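Local structure of Udp-n-acetylglucosamine pyrophosphorylase (Trypanosoma brucei, 4BQH) at residues A[53-66]-A[373-385]. The protein probably catalyses the formation of UDP-N-acetylglucosamine and diphosphate from UTP and N-acetylglucosamine 1-phosphate, and binds an allosteric inhibitor in this structure. Residues are numbered along the deposited sequence; the frame is centred on the assembly and turned at random.
Sequences HFNDVLRESLEISK and RMKSFTQYHAARK. With 9VU ((3S)-3-[2-(1,3-benzodioxol-5-yl)-2-oxidanylidene-ethyl]-4-bromanyl-5-methyl-3-oxidanyl-1H-indol-2-one), chain C.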
loop_
_atom_site.group_PDB
_atom_site.type_symbol
_atom_site.label_atom_id
_atom_site.label_comp_id
_atom_site.label_asym_id
_atom_site.label_seq_id
_atom_site.Cartn_x
_atom_site.Cartn_y
_atom_site.Cartn_z
ATOM N N HIS A 53 -1.318 -26.213 8.224
ATOM C CA HIS A 53 -2.265 -25.133 8.432
ATOM C C HIS A 53 -2.980 -24.808 7.139
ATOM O O HIS A 53 -4.186 -24.599 7.120
ATOM C CB HIS A 53 -1.550 -23.897 8.990
ATOM C CG HIS A 53 -2.416 -22.675 9.012
ATOM N ND1 HIS A 53 -3.556 -22.608 9.740
ATOM C CD2 HIS A 53 -2.305 -21.469 8.332
ATOM C CE1 HIS A 53 -4.137 -21.406 9.542
ATOM N NE2 HIS A 53 -3.360 -20.702 8.700
ATOM N N PHE A 54 -2.254 -24.771 6.026
ATOM C CA PHE A 54 -2.919 -24.448 4.757
ATOM C C PHE A 54 -3.915 -25.482 4.225
ATOM O O PHE A 54 -4.836 -25.122 3.479
ATOM C CB PHE A 54 -1.913 -23.994 3.704
ATOM C CG PHE A 54 -1.701 -22.498 3.717
ATOM C CD1 PHE A 54 -2.638 -21.652 3.096
ATOM C CD2 PHE A 54 -0.625 -21.932 4.406
ATOM C CE1 PHE A 54 -2.475 -20.269 3.120
ATOM C CE2 PHE A 54 -0.453 -20.537 4.434
ATOM C CZ PHE A 54 -1.392 -19.710 3.807
ATOM N N ASN A 55 -3.752 -26.754 4.608
ATOM C CA ASN A 55 -4.832 -27.720 4.349
ATOM C C ASN A 55 -6.137 -27.301 5.029
ATOM O O ASN A 55 -7.215 -27.389 4.435
ATOM C CB ASN A 55 -4.437 -29.128 4.803
ATOM C CG ASN A 55 -3.194 -29.645 4.100
ATOM O OD1 ASN A 55 -2.940 -29.356 2.916
ATOM N ND2 ASN A 55 -2.411 -30.435 4.834
ATOM N N ASP A 56 -6.043 -26.820 6.271
ATOM C CA ASP A 56 -7.233 -26.324 6.982
ATOM C C ASP A 56 -7.776 -25.069 6.323
ATOM O O ASP A 56 -8.984 -24.875 6.261
ATOM C CB ASP A 56 -6.881 -25.971 8.432
ATOM C CG ASP A 56 -6.601 -27.187 9.279
ATOM O OD1 ASP A 56 -7.067 -28.288 8.922
ATOM O OD2 ASP A 56 -5.910 -27.047 10.314
ATOM N N VAL A 57 -6.866 -24.218 5.853
ATOM C CA VAL A 57 -7.265 -22.991 5.170
ATOM C C VAL A 57 -8.064 -23.367 3.923
ATOM O O VAL A 57 -9.152 -22.825 3.672
ATOM C CB VAL A 57 -6.029 -22.142 4.791
ATOM C CG1 VAL A 57 -6.447 -20.962 3.915
ATOM C CG2 VAL A 57 -5.324 -21.642 6.052
ATOM N N LEU A 58 -7.547 -24.316 3.146
ATOM C CA LEU A 58 -8.237 -24.699 1.910
ATOM C C LEU A 58 -9.623 -25.231 2.233
ATOM O O LEU A 58 -10.618 -24.837 1.617
ATOM C CB LEU A 58 -7.467 -25.777 1.147
ATOM C CG LEU A 58 -8.166 -26.310 -0.121
ATOM C CD1 LEU A 58 -8.225 -25.212 -1.181
ATOM C CD2 LEU A 58 -7.397 -27.526 -0.636
ATOM N N ARG A 59 -9.692 -26.106 3.229
ATOM C CA ARG A 59 -10.950 -26.753 3.556
ATOM C C ARG A 59 -12.024 -25.735 3.949
ATOM O O ARG A 59 -13.153 -25.776 3.427
ATOM C CB ARG A 59 -10.732 -27.746 4.681
ATOM C CG ARG A 59 -11.926 -28.635 4.944
ATOM C CD ARG A 59 -11.629 -29.495 6.143
ATOM N NE ARG A 59 -12.745 -30.366 6.485
ATOM C CZ ARG A 59 -12.652 -31.309 7.412
ATOM N NH1 ARG A 59 -11.505 -31.462 8.062
ATOM N NH2 ARG A 59 -13.693 -32.084 7.681
ATOM N N GLU A 60 -11.666 -24.824 4.851
ATOM C CA GLU A 60 -12.594 -23.822 5.352
ATOM C C GLU A 60 -12.950 -22.804 4.281
ATOM O O GLU A 60 -14.131 -22.455 4.103
ATOM C CB GLU A 60 -12.039 -23.107 6.586
ATOM C CG GLU A 60 -12.860 -21.870 6.950
ATOM C CD GLU A 60 -13.270 -21.785 8.412
ATOM O OE1 GLU A 60 -12.592 -22.377 9.273
ATOM O OE2 GLU A 60 -14.271 -21.096 8.708
ATOM N N SER A 61 -11.930 -22.345 3.554
ATOM C CA SER A 61 -12.156 -21.344 2.504
ATOM C C SER A 61 -13.093 -21.875 1.418
ATOM O O SER A 61 -13.904 -21.125 0.889
ATOM C CB SER A 61 -10.846 -20.842 1.907
ATOM O OG SER A 61 -10.005 -20.335 2.933
ATOM N N LEU A 62 -12.985 -23.158 1.088
ATOM C CA LEU A 62 -13.917 -23.768 0.145
ATOM C C LEU A 62 -15.345 -23.775 0.689
ATOM O O LEU A 62 -16.272 -23.447 -0.053
ATOM C CB LEU A 62 -13.495 -25.188 -0.260
ATOM C CG LEU A 62 -12.324 -25.279 -1.256
ATOM C CD1 LEU A 62 -11.829 -26.716 -1.386
ATOM C CD2 LEU A 62 -12.650 -24.680 -2.621
ATOM N N GLU A 63 -15.517 -24.144 1.960
ATOM C CA GLU A 63 -16.856 -24.132 2.614
ATOM C C GLU A 63 -17.543 -22.763 2.583
ATOM O O GLU A 63 -18.733 -22.656 2.257
ATOM C CB GLU A 63 -16.758 -24.599 4.061
ATOM C CG GLU A 63 -16.494 -26.077 4.213
ATOM C CD GLU A 63 -17.569 -26.909 3.557
ATOM O OE1 GLU A 63 -18.742 -26.825 3.999
ATOM O OE2 GLU A 63 -17.234 -27.632 2.593
ATOM N N ILE A 64 -16.772 -21.728 2.918
ATOM C CA ILE A 64 -17.239 -20.335 2.967
ATOM C C ILE A 64 -17.729 -19.809 1.613
ATOM O O ILE A 64 -18.706 -19.059 1.551
ATOM C CB ILE A 64 -16.129 -19.414 3.534
ATOM C CG1 ILE A 64 -16.120 -19.489 5.060
ATOM C CG2 ILE A 64 -16.275 -17.966 3.047
ATOM C CD1 ILE A 64 -14.831 -18.987 5.676
ATOM N N SER A 65 -17.052 -20.204 0.536
ATOM C CA SER A 65 -17.415 -19.737 -0.803
ATOM C C SER A 65 -18.658 -20.452 -1.355
ATOM O O SER A 65 -18.946 -20.372 -2.551
ATOM C CB SER A 65 -16.223 -19.854 -1.767
ATOM O OG SER A 65 -15.690 -21.166 -1.786
ATOM N N LYS A 66 -19.393 -21.128 -0.470
ATOM C CA LYS A 66 -20.627 -21.839 -0.824
ATOM C C LYS A 66 -21.846 -21.345 -0.038
ATOM O O LYS A 66 -22.021 -21.660 1.142
ATOM C CB LYS A 66 -20.436 -23.346 -0.647
ATOM C CG LYS A 66 -19.488 -23.950 -1.667
ATOM C CD LYS A 66 -18.927 -25.281 -1.204
ATOM C CE LYS A 66 -17.782 -25.722 -2.102
ATOM N NZ LYS A 66 -16.990 -26.817 -1.481
ATOM N N ARG A 373 -2.950 -13.597 15.595
ATOM C CA ARG A 373 -4.259 -14.179 15.250
ATOM C C ARG A 373 -4.234 -14.873 13.905
ATOM O O ARG A 373 -4.891 -15.896 13.713
ATOM C CB ARG A 373 -5.357 -13.128 15.213
ATOM C CG ARG A 373 -5.688 -12.509 16.566
ATOM C CD ARG A 373 -6.364 -13.472 17.572
ATOM N NE ARG A 373 -6.503 -12.687 18.780
ATOM C CZ ARG A 373 -5.554 -12.516 19.699
ATOM N NH1 ARG A 373 -4.405 -13.194 19.650
ATOM N NH2 ARG A 373 -5.787 -11.693 20.706
ATOM N N MET A 374 -3.490 -14.315 12.957
ATOM C CA MET A 374 -3.567 -14.860 11.607
ATOM C C MET A 374 -3.001 -16.274 11.489
ATOM O O MET A 374 -3.440 -17.025 10.637
ATOM C CB MET A 374 -2.929 -13.936 10.578
ATOM C CG MET A 374 -3.459 -14.186 9.160
ATOM S SD MET A 374 -2.595 -13.081 8.024
ATOM C CE MET A 374 -3.447 -13.561 6.525
ATOM N N LYS A 375 -2.050 -16.632 12.351
ATOM C CA LYS A 375 -1.484 -17.986 12.334
ATOM C C LYS A 375 -2.533 -19.088 12.477
ATOM O O LYS A 375 -2.300 -20.178 12.015
ATOM C CB LYS A 375 -0.403 -18.144 13.400
ATOM C CG LYS A 375 0.801 -17.250 13.130
ATOM C CD LYS A 375 1.993 -17.590 14.008
ATOM C CE LYS A 375 2.791 -18.745 13.421
ATOM N NZ LYS A 375 4.132 -18.811 14.071
ATOM N N SER A 376 -3.664 -18.809 13.125
ATOM C CA SER A 376 -4.724 -19.826 13.222
ATOM C C SER A 376 -5.955 -19.466 12.416
ATOM O O SER A 376 -6.988 -20.128 12.513
ATOM C CB SER A 376 -5.081 -20.097 14.688
ATOM O OG SER A 376 -5.694 -18.963 15.305
ATOM N N PHE A 377 -5.842 -18.438 11.583
ATOM C CA PHE A 377 -6.987 -17.899 10.853
ATOM C C PHE A 377 -7.147 -18.704 9.569
ATOM O O PHE A 377 -6.154 -18.960 8.872
ATOM C CB PHE A 377 -6.683 -16.427 10.526
ATOM C CG PHE A 377 -7.698 -15.758 9.652
ATOM C CD1 PHE A 377 -8.829 -15.172 10.203
ATOM C CD2 PHE A 377 -7.470 -15.636 8.288
ATOM C CE1 PHE A 377 -9.764 -14.514 9.391
ATOM C CE2 PHE A 377 -8.399 -14.992 7.463
ATOM C CZ PHE A 377 -9.538 -14.434 8.014
ATOM N N THR A 378 -8.386 -19.075 9.241
ATOM C CA THR A 378 -8.596 -19.979 8.112
ATOM C C THR A 378 -9.592 -19.483 7.089
ATOM O O THR A 378 -9.844 -20.194 6.119
ATOM C CB THR A 378 -9.075 -21.374 8.582
ATOM O OG1 THR A 378 -10.185 -21.191 9.451
ATOM C CG2 THR A 378 -7.967 -22.108 9.322
ATOM N N GLN A 379 -10.121 -18.272 7.283
ATOM C CA GLN A 379 -11.151 -17.703 6.384
ATOM C C GLN A 379 -10.564 -16.912 5.220
ATOM O O GLN A 379 -10.782 -15.698 5.076
ATOM C CB GLN A 379 -12.160 -16.885 7.205
ATOM C CG GLN A 379 -12.847 -17.769 8.239
ATOM C CD GLN A 379 -14.037 -17.112 8.915
ATOM O OE1 GLN A 379 -14.271 -15.904 8.778
ATOM N NE2 GLN A 379 -14.804 -17.910 9.656
ATOM N N TYR A 380 -9.835 -17.617 4.362
ATOM C CA TYR A 380 -9.267 -16.968 3.176
ATOM C C TYR A 380 -10.306 -16.921 2.067
ATOM O O TYR A 380 -11.395 -17.517 2.181
ATOM C CB TYR A 380 -8.017 -17.732 2.691
ATOM C CG TYR A 380 -6.743 -17.532 3.493
ATOM C CD1 TYR A 380 -6.712 -17.734 4.881
ATOM C CD2 TYR A 380 -5.547 -17.201 2.853
ATOM C CE1 TYR A 380 -5.530 -17.604 5.607
ATOM C CE2 TYR A 380 -4.371 -17.048 3.572
ATOM C CZ TYR A 380 -4.364 -17.258 4.944
ATOM O OH TYR A 380 -3.204 -17.134 5.664
ATOM N N HIS A 381 -9.962 -16.213 0.993
ATOM C CA HIS A 381 -10.820 -16.080 -0.172
ATOM C C HIS A 381 -10.362 -17.058 -1.230
ATOM O O HIS A 381 -9.242 -16.949 -1.748
ATOM C CB HIS A 381 -10.722 -14.656 -0.701
ATOM C CG HIS A 381 -11.223 -13.617 0.263
ATOM N ND1 HIS A 381 -10.477 -13.158 1.301
ATOM C CD2 HIS A 381 -12.425 -12.925 0.307
ATOM C CE1 HIS A 381 -11.175 -12.236 1.987
ATOM N NE2 HIS A 381 -12.371 -12.084 1.381
ATOM N N ALA A 382 -11.210 -18.038 -1.541
ATOM C CA ALA A 382 -10.857 -19.092 -2.498
ATOM C C ALA A 382 -11.445 -18.753 -3.859
ATOM O O ALA A 382 -12.588 -18.256 -3.957
ATOM C CB ALA A 382 -11.407 -20.432 -2.022
ATOM N N ALA A 383 -10.686 -19.000 -4.912
ATOM C CA ALA A 383 -11.178 -18.793 -6.266
ATOM C C ALA A 383 -10.737 -19.968 -7.136
ATOM O O ALA A 383 -9.630 -20.458 -6.979
ATOM C CB ALA A 383 -10.647 -17.477 -6.843
ATOM N N ARG A 384 -11.625 -20.424 -8.022
ATOM C CA ARG A 384 -11.294 -21.457 -9.010
ATOM C C ARG A 384 -10.697 -20.783 -10.217
ATOM O O ARG A 384 -11.260 -19.817 -10.733
ATOM C CB ARG A 384 -12.543 -22.246 -9.454
ATOM C CG ARG A 384 -13.276 -22.979 -8.355
ATOM C CD ARG A 384 -14.651 -22.364 -8.086
ATOM N NE ARG A 384 -15.168 -22.770 -6.772
ATOM C CZ ARG A 384 -15.978 -23.806 -6.552
ATOM N NH1 ARG A 384 -16.407 -24.564 -7.561
ATOM N NH2 ARG A 384 -16.365 -24.080 -5.313
ATOM N N LYS A 385 -9.556 -21.291 -10.670
ATOM C CA LYS A 385 -8.779 -20.660 -11.722
ATOM C C LYS A 385 -8.223 -21.730 -12.647
ATOM O O LYS A 385 -7.972 -22.852 -12.220
ATOM C CB LYS A 385 -7.603 -19.888 -11.123
ATOM C CG LYS A 385 -7.957 -18.725 -10.218
ATOM C CD LYS A 385 -8.180 -17.459 -11.027
ATOM C CE LYS A 385 -8.714 -16.343 -10.145
ATOM N NZ LYS A 385 -9.385 -15.307 -10.980
HETATM O OAN 9VU C . 1.387 -20.470 7.127
HETATM C CAH 9VU C . 1.729 -19.482 7.806
HETATM N NAG 9VU C . 2.915 -19.367 8.410
HETATM C CAC 9VU C . 2.947 -18.189 9.091
HETATM C CAB 9VU C . 3.929 -17.689 9.848
HETATM C CAA 9VU C . 3.817 -16.465 10.526
HETATM C CAF 9VU C . 2.612 -15.763 10.403
HETATM C CAJ 9VU C . 2.446 -14.507 11.081
HETATM C CAE 9VU C . 1.604 -16.334 9.593
HETATM BR BRA 9VU C . 0.011 -15.318 9.398
HETATM C CAD 9VU C . 1.767 -17.522 8.948
HETATM C CAI 9VU C . 0.933 -18.342 8.107
HETATM O OAL 9VU C . -0.184 -18.828 8.856
HETATM C CAM 9VU C . 0.299 -17.630 6.882
HETATM C CAO 9VU C . 1.326 -17.199 5.814
HETATM O OAP 9VU C . 2.492 -17.603 5.934
HETATM C CAQ 9VU C . 0.866 -16.406 4.721
HETATM C CAV 9VU C . -0.366 -15.748 4.729
HETATM C CAU 9VU C . -0.784 -15.015 3.682
HETATM O OAY 9VU C . -1.943 -14.308 3.541
HETATM C CAX 9VU C . -2.035 -14.079 2.108
HETATM O OAW 9VU C . -0.665 -14.057 1.689
HETATM C CAT 9VU C . -0.027 -14.859 2.596
HETATM C CAS 9VU C . 1.178 -15.448 2.520
HETATM C CAR 9VU C . 1.654 -16.220 3.579
HETATM O O HOH W 1 -2.961 -18.097 8.196
HETATM O O HOH W 2 -12.995 -19.626 10.945
HETATM O O HOH W 3 -13.391 -18.366 0.310
#
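Part of the inhibitor pocket is built where helix 51-64 packs on the turn and loop joining helix 364-374 to strand 381-387, bringing His53 and Phe54 beside Met374, Lys375 and Tyr380. Two helix residues meet the same side of the Tyr380 ring: Val57 CG1 lies over the face, 3.7 Å from the ring centroid, and Phe54 turns its edge toward it in an offset edge-to-face pair, planes at 74°. With CG anti to the backbone N (chi1 170°), the His53 imidazole reaches the turn; Lys375 O lies over the rim of one face, and Phe377 O sits in plane at the edge. One water joins His53 NE2 (2.7 Å), Met374 O, Tyr380 OH and the inhibitor hydroxyl OAL. Farther along, Thr378 OG1 donates to Glu60 OE1 at 2.7 Å from above the carboxylate plane, while Gln379, whose OE1 is held by Arg408, gives a weak bond from NE2 to Glu60 OE2. Ser61 OG donates to Val57 O and weakly accepts from Tyr380 N, and a second water links Ser61 O to Tyr380 O and Ala382 N. The first water thus ties the ligand to helix, turn and loop, holding it at their junction partly through solvent.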